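Local coordinates for bifunctional GH43-CE protein (PDB 6MLY) that probably removes xylose or related sugars from xylan with its family 43 glycoside hydrolase domain, and carries a carbohydrate esterase domain alongside it, at residues 70-84 with 328-340. Numbering follows the deposited sequence.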
loop_
_atom_site.group_PDB
_atom_site.type_symbol
_atom_site.label_atom_id
_atom_site.label_comp_id
_atom_site.label_asym_id
_atom_site.label_seq_id
_atom_site.Cartn_x
_atom_site.Cartn_y
_atom_site.Cartn_z
ATOM N N ASN A 70 -0.620 -27.701 -8.799
ATOM C CA ASN A 70 -0.567 -27.763 -10.262
ATOM C C ASN A 70 -1.348 -26.583 -10.860
ATOM O O ASN A 70 -2.144 -25.929 -10.169
ATOM C CB ASN A 70 -1.106 -29.111 -10.767
ATOM C CG ASN A 70 -0.679 -29.485 -12.175
ATOM O OD1 ASN A 70 -0.055 -28.699 -12.886
ATOM N ND2 ASN A 70 -1.015 -30.696 -12.586
ATOM N N TYR A 71 -1.085 -26.330 -12.152
ATOM C CA TYR A 71 -1.837 -25.406 -12.993
ATOM C C TYR A 71 -2.374 -26.158 -14.220
ATOM O O TYR A 71 -1.772 -27.135 -14.670
ATOM C CB TYR A 71 -0.954 -24.234 -13.421
ATOM C CG TYR A 71 -0.669 -23.231 -12.333
ATOM C CD1 TYR A 71 0.355 -23.427 -11.420
ATOM C CD2 TYR A 71 -1.424 -22.076 -12.214
ATOM C CE1 TYR A 71 0.617 -22.507 -10.417
ATOM C CE2 TYR A 71 -1.167 -21.141 -11.225
ATOM C CZ TYR A 71 -0.144 -21.354 -10.320
ATOM O OH TYR A 71 0.100 -20.431 -9.340
ATOM N N ALA A 72 -3.496 -25.671 -14.765
ATOM C CA ALA A 72 -4.190 -26.307 -15.884
ATOM C C ALA A 72 -3.437 -26.077 -17.202
ATOM O O ALA A 72 -3.400 -26.976 -18.056
ATOM C CB ALA A 72 -5.605 -25.795 -15.979
ATOM N N TYR A 73 -2.883 -24.872 -17.382
ATOM C CA TYR A 73 -2.115 -24.542 -18.585
ATOM C C TYR A 73 -0.985 -23.568 -18.241
ATOM O O TYR A 73 -0.972 -22.991 -17.168
ATOM C CB TYR A 73 -3.034 -23.982 -19.675
ATOM C CG TYR A 73 -3.637 -22.628 -19.388
ATOM C CD1 TYR A 73 -2.912 -21.457 -19.582
ATOM C CD2 TYR A 73 -4.949 -22.514 -18.954
ATOM C CE1 TYR A 73 -3.470 -20.212 -19.329
ATOM C CE2 TYR A 73 -5.520 -21.276 -18.701
ATOM C CZ TYR A 73 -4.778 -20.123 -18.887
ATOM O OH TYR A 73 -5.357 -18.917 -18.636
ATOM N N ASP A 74 -0.062 -23.408 -19.198
ATOM C CA ASP A 74 1.123 -22.560 -19.100
ATOM C C ASP A 74 0.812 -21.183 -19.699
ATOM O O ASP A 74 0.891 -20.171 -19.002
ATOM C CB ASP A 74 2.322 -23.209 -19.799
ATOM C CG ASP A 74 3.405 -23.693 -18.852
ATOM O OD1 ASP A 74 3.417 -24.911 -18.540
ATOM O OD2 ASP A 74 4.253 -22.843 -18.453
ATOM N N THR A 75 0.483 -21.163 -20.995
ATOM C CA THR A 75 -0.015 -19.974 -21.687
ATOM C C THR A 75 -1.369 -20.313 -22.328
ATOM O O THR A 75 -1.617 -21.449 -22.732
ATOM C CB THR A 75 1.003 -19.441 -22.704
ATOM O OG1 THR A 75 1.479 -20.521 -23.505
ATOM C CG2 THR A 75 2.198 -18.776 -22.057
ATOM N N LEU A 76 -2.234 -19.297 -22.403
ATOM C CA LEU A 76 -3.613 -19.426 -22.849
ATOM C C LEU A 76 -3.665 -19.378 -24.381
ATOM O O LEU A 76 -4.289 -20.224 -25.014
ATOM C CB LEU A 76 -4.420 -18.291 -22.211
ATOM C CG LEU A 76 -5.869 -18.126 -22.660
ATOM C CD1 LEU A 76 -6.628 -19.453 -22.625
ATOM C CD2 LEU A 76 -6.564 -17.081 -21.795
ATOM N N ALA A 77 -2.997 -18.379 -24.969
ATOM C CA ALA A 77 -2.967 -18.201 -26.420
ATOM C C ALA A 77 -1.801 -17.287 -26.822
ATOM O O ALA A 77 -1.352 -16.436 -26.043
ATOM C CB ALA A 77 -4.289 -17.645 -26.892
ATOM N N ASN A 78 -1.333 -17.476 -28.061
ATOM C CA ASN A 78 -0.230 -16.729 -28.643
ATOM C C ASN A 78 -0.801 -15.592 -29.500
ATOM O O ASN A 78 -0.648 -15.606 -30.722
ATOM C CB ASN A 78 0.684 -17.658 -29.448
ATOM C CG ASN A 78 1.980 -17.006 -29.886
ATOM O OD1 ASN A 78 2.476 -16.082 -29.240
ATOM N ND2 ASN A 78 2.548 -17.489 -30.978
ATOM N N ILE A 79 -1.467 -14.625 -28.852
ATOM C CA ILE A 79 -2.072 -13.470 -29.535
ATOM C C ILE A 79 -1.640 -12.190 -28.823
ATOM O O ILE A 79 -1.447 -12.193 -27.606
ATOM C CB ILE A 79 -3.610 -13.597 -29.635
ATOM C CG1 ILE A 79 -4.289 -13.741 -28.269
ATOM C CG2 ILE A 79 -3.990 -14.735 -30.570
ATOM C CD1 ILE A 79 -5.782 -13.491 -28.291
ATOM N N PRO A 80 -1.488 -11.058 -29.555
ATOM C CA PRO A 80 -0.962 -9.819 -28.978
ATOM C C PRO A 80 -1.551 -9.439 -27.610
ATOM O O PRO A 80 -0.801 -9.046 -26.716
ATOM C CB PRO A 80 -1.324 -8.761 -30.031
ATOM C CG PRO A 80 -1.316 -9.524 -31.338
ATOM C CD PRO A 80 -1.814 -10.911 -30.985
ATOM N N THR A 81 -2.875 -9.570 -27.457
ATOM C CA THR A 81 -3.575 -9.233 -26.206
ATOM C C THR A 81 -2.972 -10.019 -25.031
ATOM O O THR A 81 -2.758 -9.449 -23.956
ATOM C CB THR A 81 -5.088 -9.471 -26.324
ATOM O OG1 THR A 81 -5.297 -10.572 -27.209
ATOM C CG2 THR A 81 -5.839 -8.261 -26.839
ATOM N N MET A 82 -2.694 -11.313 -25.255
ATOM C CA MET A 82 -2.183 -12.228 -24.224
ATOM C C MET A 82 -0.654 -12.110 -24.103
ATOM O O MET A 82 -0.100 -12.403 -23.040
ATOM C CB MET A 82 -2.565 -13.675 -24.555
ATOM C CG MET A 82 -2.307 -14.676 -23.428
ATOM S SD MET A 82 -3.591 -14.712 -22.143
ATOM C CE MET A 82 -2.948 -13.499 -20.990
ATOM N N ASN A 83 0.017 -11.669 -25.179
ATOM C CA ASN A 83 1.493 -11.568 -25.248
ATOM C C ASN A 83 2.006 -10.159 -24.905
ATOM O O ASN A 83 3.207 -9.928 -24.994
ATOM C CB ASN A 83 2.023 -11.932 -26.639
ATOM C CG ASN A 83 2.014 -13.418 -26.928
ATOM O OD1 ASN A 83 2.024 -14.240 -26.015
ATOM N ND2 ASN A 83 2.018 -13.769 -28.201
ATOM N N LEU A 84 1.118 -9.230 -24.525
ATOM C CA LEU A 84 1.465 -7.805 -24.295
ATOM C C LEU A 84 2.256 -7.249 -25.490
ATOM O O LEU A 84 3.317 -6.646 -25.311
ATOM C CB LEU A 84 2.280 -7.651 -23.002
ATOM C CG LEU A 84 1.535 -7.900 -21.691
ATOM C CD1 LEU A 84 2.497 -7.861 -20.517
ATOM C CD2 LEU A 84 0.414 -6.894 -21.483
ATOM N N LEU A 328 10.545 -22.651 -11.210
ATOM C CA LEU A 328 9.792 -21.628 -10.487
ATOM C C LEU A 328 8.701 -22.286 -9.647
ATOM O O LEU A 328 7.726 -22.805 -10.190
ATOM C CB LEU A 328 9.189 -20.635 -11.488
ATOM C CG LEU A 328 10.181 -19.670 -12.139
ATOM C CD1 LEU A 328 9.597 -19.060 -13.405
ATOM C CD2 LEU A 328 10.612 -18.572 -11.171
ATOM N N PRO A 329 8.821 -22.273 -8.299
ATOM C CA PRO A 329 7.749 -22.740 -7.419
ATOM C C PRO A 329 6.358 -22.291 -7.889
ATOM O O PRO A 329 6.207 -21.225 -8.487
ATOM C CB PRO A 329 8.114 -22.084 -6.076
ATOM C CG PRO A 329 9.626 -22.018 -6.088
ATOM C CD PRO A 329 9.999 -21.808 -7.544
ATOM N N LEU A 330 5.342 -23.099 -7.588
ATOM C CA LEU A 330 3.995 -22.866 -8.112
ATOM C C LEU A 330 3.474 -21.499 -7.644
ATOM O O LEU A 330 2.659 -20.876 -8.331
ATOM C CB LEU A 330 3.080 -24.010 -7.660
ATOM C CG LEU A 330 3.441 -25.385 -8.221
ATOM C CD1 LEU A 330 2.899 -26.489 -7.330
ATOM C CD2 LEU A 330 2.935 -25.542 -9.650
ATOM N N VAL A 331 3.966 -21.039 -6.486
ATOM C CA VAL A 331 3.569 -19.746 -5.895
ATOM C C VAL A 331 3.789 -18.610 -6.906
ATOM O O VAL A 331 3.127 -17.566 -6.805
ATOM C CB VAL A 331 4.313 -19.458 -4.576
ATOM C CG1 VAL A 331 3.990 -20.478 -3.494
ATOM C CG2 VAL A 331 5.814 -19.354 -4.785
ATOM N N TRP A 332 4.709 -18.820 -7.860
ATOM C CA TRP A 332 5.049 -17.844 -8.896
ATOM C C TRP A 332 4.079 -17.943 -10.078
ATOM O O TRP A 332 3.758 -19.045 -10.540
ATOM C CB TRP A 332 6.490 -18.040 -9.377
ATOM C CG TRP A 332 7.547 -17.665 -8.380
ATOM C CD1 TRP A 332 8.428 -18.506 -7.769
ATOM C CD2 TRP A 332 7.858 -16.346 -7.903
ATOM N NE1 TRP A 332 9.262 -17.807 -6.943
ATOM C CE2 TRP A 332 8.939 -16.479 -7.005
ATOM C CE3 TRP A 332 7.334 -15.070 -8.138
ATOM C CZ2 TRP A 332 9.499 -15.385 -6.347
ATOM C CZ3 TRP A 332 7.891 -13.986 -7.491
ATOM C CH2 TRP A 332 8.956 -14.147 -6.604
ATOM N N GLN A 333 3.632 -16.771 -10.553
ATOM C CA GLN A 333 2.912 -16.605 -11.819
ATOM C C GLN A 333 3.365 -15.279 -12.453
ATOM O O GLN A 333 3.432 -14.259 -11.771
ATOM C CB GLN A 333 1.387 -16.602 -11.623
ATOM C CG GLN A 333 0.851 -17.612 -10.609
ATOM C CD GLN A 333 -0.659 -17.612 -10.526
ATOM O OE1 GLN A 333 -1.342 -17.085 -11.399
ATOM N NE2 GLN A 333 -1.203 -18.214 -9.477
ATOM N N TRP A 334 3.658 -15.304 -13.759
ATOM C CA TRP A 334 4.013 -14.111 -14.529
ATOM C C TRP A 334 2.762 -13.269 -14.808
ATOM O O TRP A 334 1.644 -13.758 -14.741
ATOM C CB TRP A 334 4.696 -14.485 -15.849
ATOM C CG TRP A 334 5.894 -15.372 -15.714
ATOM C CD1 TRP A 334 5.916 -16.735 -15.755
ATOM C CD2 TRP A 334 7.262 -14.958 -15.556
ATOM N NE1 TRP A 334 7.197 -17.197 -15.619
ATOM C CE2 TRP A 334 8.044 -16.131 -15.496
ATOM C CE3 TRP A 334 7.901 -13.718 -15.459
ATOM C CZ2 TRP A 334 9.427 -16.097 -15.338
ATOM C CZ3 TRP A 334 9.268 -13.687 -15.304
ATOM C CH2 TRP A 334 10.019 -14.861 -15.244
ATOM N N ASN A 335 2.984 -11.994 -15.135
ATOM C CA ASN A 335 1.962 -11.103 -15.670
ATOM C C ASN A 335 1.936 -11.272 -17.193
ATOM O O ASN A 335 2.898 -10.887 -17.869
ATOM C CB ASN A 335 2.234 -9.647 -15.286
ATOM C CG ASN A 335 1.296 -8.657 -15.946
ATOM O OD1 ASN A 335 0.115 -8.941 -16.148
ATOM N ND2 ASN A 335 1.812 -7.476 -16.255
ATOM N N HIS A 336 0.843 -11.854 -17.710
ATOM C CA HIS A 336 0.695 -12.176 -19.129
ATOM C C HIS A 336 1.766 -13.202 -19.524
ATOM O O HIS A 336 2.505 -13.691 -18.667
ATOM C CB HIS A 336 0.737 -10.901 -19.989
ATOM C CG HIS A 336 -0.550 -10.150 -20.051
ATOM N ND1 HIS A 336 -1.085 -9.501 -18.955
ATOM C CD2 HIS A 336 -1.389 -9.908 -21.081
ATOM C CE1 HIS A 336 -2.210 -8.911 -19.303
ATOM N NE2 HIS A 336 -2.417 -9.145 -20.603
ATOM N N ASN A 337 1.825 -13.532 -20.820
ATOM C CA ASN A 337 2.732 -14.551 -21.332
ATOM C C ASN A 337 4.178 -14.097 -21.164
ATOM O O ASN A 337 4.571 -13.064 -21.701
ATOM C CB ASN A 337 2.460 -14.884 -22.799
ATOM C CG ASN A 337 1.181 -15.663 -22.982
ATOM O OD1 ASN A 337 0.519 -16.004 -22.006
ATOM N ND2 ASN A 337 0.824 -15.942 -24.225
ATOM N N PRO A 338 5.019 -14.878 -20.446
ATOM C CA PRO A 338 6.427 -14.529 -20.282
ATOM C C PRO A 338 7.196 -14.695 -21.599
ATOM O O PRO A 338 6.796 -15.502 -22.437
ATOM C CB PRO A 338 6.928 -15.536 -19.234
ATOM C CG PRO A 338 6.020 -16.731 -19.403
ATOM C CD PRO A 338 4.676 -16.148 -19.784
ATOM N N ASP A 339 8.267 -13.913 -21.767
ATOM C CA ASP A 339 9.282 -14.174 -22.775
ATOM C C ASP A 339 10.368 -15.027 -22.108
ATOM O O ASP A 339 11.214 -14.510 -21.392
ATOM C CB ASP A 339 9.807 -12.866 -23.373
ATOM C CG ASP A 339 10.788 -13.041 -24.521
ATOM O OD1 ASP A 339 11.175 -14.193 -24.794
ATOM O OD2 ASP A 339 11.164 -12.014 -25.130
ATOM N N ASN A 340 10.320 -16.343 -22.351
ATOM C CA ASN A 340 11.116 -17.329 -21.615
ATOM C C ASN A 340 12.588 -17.286 -22.054
ATOM O O ASN A 340 13.428 -17.940 -21.435
ATOM C CB ASN A 340 10.535 -18.740 -21.752
ATOM C CG ASN A 340 9.218 -18.914 -21.022
ATOM O OD1 ASN A 340 9.010 -18.334 -19.961
ATOM N ND2 ASN A 340 8.325 -19.724 -21.574
#
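Asn337 ND2 is gripped twice by segment 70-84: it donates to Asn83 OD1 at 2.7 Å and to the backbone Ala77 O at 2.9 Å, approaching that oxygen from above its carbonyl plane. The Asn83 amide is itself turned into place by its own ND2, which bonds to Asn78 OD1. On the other branch of the Asn337 amide, OD1 packs against Thr75 CG2 and Met82 CG, while the backbone N of Asn337 makes a straight bond (169°) to Met82 O. One residue back, the His336 imidazole carries Leu84 CD2 over the centre of one face, a CH-pi contact 3.6 Å from the centroid. Its ND1 bonds to Asn335 OD1 and its NE2 takes the backbone N of Thr90, fixing the ring's rotation.

At the far end, Tyr71 reaches across with CG anti to its carbonyl carbon (chi1 -74°), and its OH donates to Leu330 O at 2.8 Å. Leu330 CD2 lies at the ring edge, 3.8 Å from Tyr71 CD1, and the Gln333 amide stands nearly perpendicular to the ring (83°). A phenylalanine here would probably leave Leu330 O without this donor. The whole contact is an interdomain seam: the end of strand 66-71, outer strand of one blade of the family 43 five-bladed beta-propeller, and the loop and short helical turn after it meet strand 333-335 and its flanking loops in the concanavalin A-like beta-sandwich.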